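Local coordinates for De Novo Protein OR329 (Artificial gene, PDB 4HXT) that is a computationally designed armadillo-repeat protein with no known natural function, probably intended as a building block for self-assembling cyclic homo-oligomers, at residues E28-S31 with A36-A39. Residues are numbered along the deposited sequence; the frame is centred on the assembly and turned at random.
Sequences EIAS and AIKA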
ATOM      1  N   GLU A  28      19.265  22.288  -6.069  1.00 31.88           N
ATOM      2  CA  GLU A  28      19.642  22.087  -7.466  1.00 40.23           C
ATOM      3  C   GLU A  28      20.303  20.726  -7.641  1.00 37.83           C
ATOM      4  O   GLU A  28      19.993  19.995  -8.578  1.00 36.77           O
ATOM      5  CB  GLU A  28      20.588  23.199  -7.927  1.00 55.06           C
ATOM      6  CG  GLU A  28      19.872  24.389  -8.550  1.00 69.69           C
ATOM      7  CD  GLU A  28      20.588  25.708  -8.316  1.00 79.46           C
ATOM      8  OE1 GLU A  28      21.806  25.791  -8.582  1.00 82.38           O
ATOM      9  OE2 GLU A  28      19.923  26.667  -7.868  1.00 81.03           O
ATOM     10  N   ILE A  29      21.209  20.385  -6.730  1.00 35.22           N
ATOM     11  CA  ILE A  29      21.890  19.100  -6.790  1.00 29.12           C
ATOM     12  C   ILE A  29      20.880  17.963  -6.651  1.00 37.55           C
ATOM     13  O   ILE A  29      21.008  16.919  -7.297  1.00 40.72           O
ATOM     14  CB  ILE A  29      22.946  18.967  -5.669  1.00 35.96           C
ATOM     15  CG1 ILE A  29      24.084  19.968  -5.902  1.00 37.09           C
ATOM     16  CG2 ILE A  29      23.488  17.543  -5.630  1.00 36.67           C
ATOM     17  CD1 ILE A  29      25.198  19.893  -4.875  1.00 37.22           C
ATOM     18  N   ALA A  30      19.870  18.178  -5.811  1.00 31.53           N
ATOM     19  CA  ALA A  30      18.839  17.172  -5.583  1.00 31.43           C
ATOM     20  C   ALA A  30      17.948  16.972  -6.804  1.00 36.45           C
ATOM     21  O   ALA A  30      17.379  15.899  -6.986  1.00 39.63           O
ATOM     22  CB  ALA A  30      17.991  17.557  -4.374  1.00 28.90           C
ATOM     23  N   SER A  31      17.830  18.000  -7.640  1.00 37.96           N
ATOM     24  CA  SER A  31      17.002  17.915  -8.841  1.00 41.77           C
ATOM     25  C   SER A  31      17.688  17.081  -9.917  1.00 44.58           C
ATOM     26  O   SER A  31      17.189  16.964 -11.036  1.00 46.11           O
ATOM     27  CB  SER A  31      16.698  19.314  -9.388  1.00 41.20           C
ATOM     28  OG  SER A  31      17.871  19.954  -9.858  1.00 48.40           O
ATOM     29  N   ALA A  36      23.009  11.624  -6.875  1.00 39.27           N
ATOM     30  CA  ALA A  36      23.285  12.943  -6.317  1.00 38.36           C
ATOM     31  C   ALA A  36      22.479  13.106  -5.026  1.00 34.47           C
ATOM     32  O   ALA A  36      22.968  13.654  -4.035  1.00 31.79           O
ATOM     33  CB  ALA A  36      22.901  14.025  -7.316  1.00 33.68           C
ATOM     34  N   ILE A  37      21.244  12.616  -5.046  1.00 34.24           N
ATOM     35  CA  ILE A  37      20.379  12.697  -3.878  1.00 31.59           C
ATOM     36  C   ILE A  37      20.945  11.846  -2.749  1.00 33.13           C
ATOM     37  O   ILE A  37      20.960  12.274  -1.595  1.00 31.00           O
ATOM     38  CB  ILE A  37      18.941  12.236  -4.211  1.00 31.94           C
ATOM     39  CG1 ILE A  37      18.309  13.214  -5.208  1.00 36.89           C
ATOM     40  CG2 ILE A  37      18.113  12.149  -2.945  1.00 26.62           C
ATOM     41  CD1 ILE A  37      16.826  12.984  -5.472  1.00 42.45           C
ATOM     42  N   LYS A  38      21.423  10.649  -3.081  1.00 33.96           N
ATOM     43  CA  LYS A  38      21.994   9.768  -2.069  1.00 32.47           C
ATOM     44  C   LYS A  38      23.229  10.402  -1.439  1.00 34.74           C
ATOM     45  O   LYS A  38      23.523  10.172  -0.268  1.00 32.75           O
ATOM     46  CB  LYS A  38      22.356   8.405  -2.672  1.00 44.57           C
ATOM     47  CG  LYS A  38      23.176   7.530  -1.733  1.00 50.34           C
ATOM     48  CD  LYS A  38      23.087   6.054  -2.087  1.00 60.80           C
ATOM     49  CE  LYS A  38      22.163   5.312  -1.127  1.00 62.92           C
ATOM     50  NZ  LYS A  38      22.680   5.317   0.276  1.00 56.24           N
ATOM     51  N   ALA A  39      23.946  11.204  -2.217  1.00 38.54           N
ATOM     52  CA  ALA A  39      25.135  11.874  -1.708  1.00 38.31           C
ATOM     53  C   ALA A  39      24.741  12.832  -0.585  1.00 33.98           C
ATOM     54  O   ALA A  39      25.388  12.888   0.462  1.00 30.86           O
ATOM     55  CB  ALA A  39      25.819  12.635  -2.827  1.00 34.15           C
TER
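Ile37 of helix 34-42 reaches the last turn of helix 16-30 with the longer branch of its side chain, which packs against the backbone carbonyl oxygen of Ala30. CD1 of Ile37 lies 3.3 Å from O of Ala30, and CG1 of Ile37 is 3.4 Å from the same oxygen. That reach follows from the torsions: CG1 stands beside the backbone N (chi1 -66°) and the chain runs on extended (chi2 -172°), carrying CD1 to the carbonyl oxygen although the side chain does not set out toward the other segment. The CA atoms of Ala30 and Ile37 are 5.0 Å apart. This is the tight half, as the approach of CG1 and CD1 to that oxygen attests, with both residues buried, and Ile71 of helix 58-71 touches both of their side chains. Helices 16-30 and 34-42 are joined by residues 31-33, a connection consistent with the stacked helices of an armadillo solenoid. No hydrogen bond spans the pair; contact is by van der Waals packing. The more solvent-facing half is formed by Ile29 and Ala36, both partly exposed: CB of Ala36 points toward helix 16-30, lying 3.5 Å from O of Ile29 and 3.9 Å from CG2 of Ile29. Leu7 of helix 3-10 and Ile40 add further apolar contacts to Ile29.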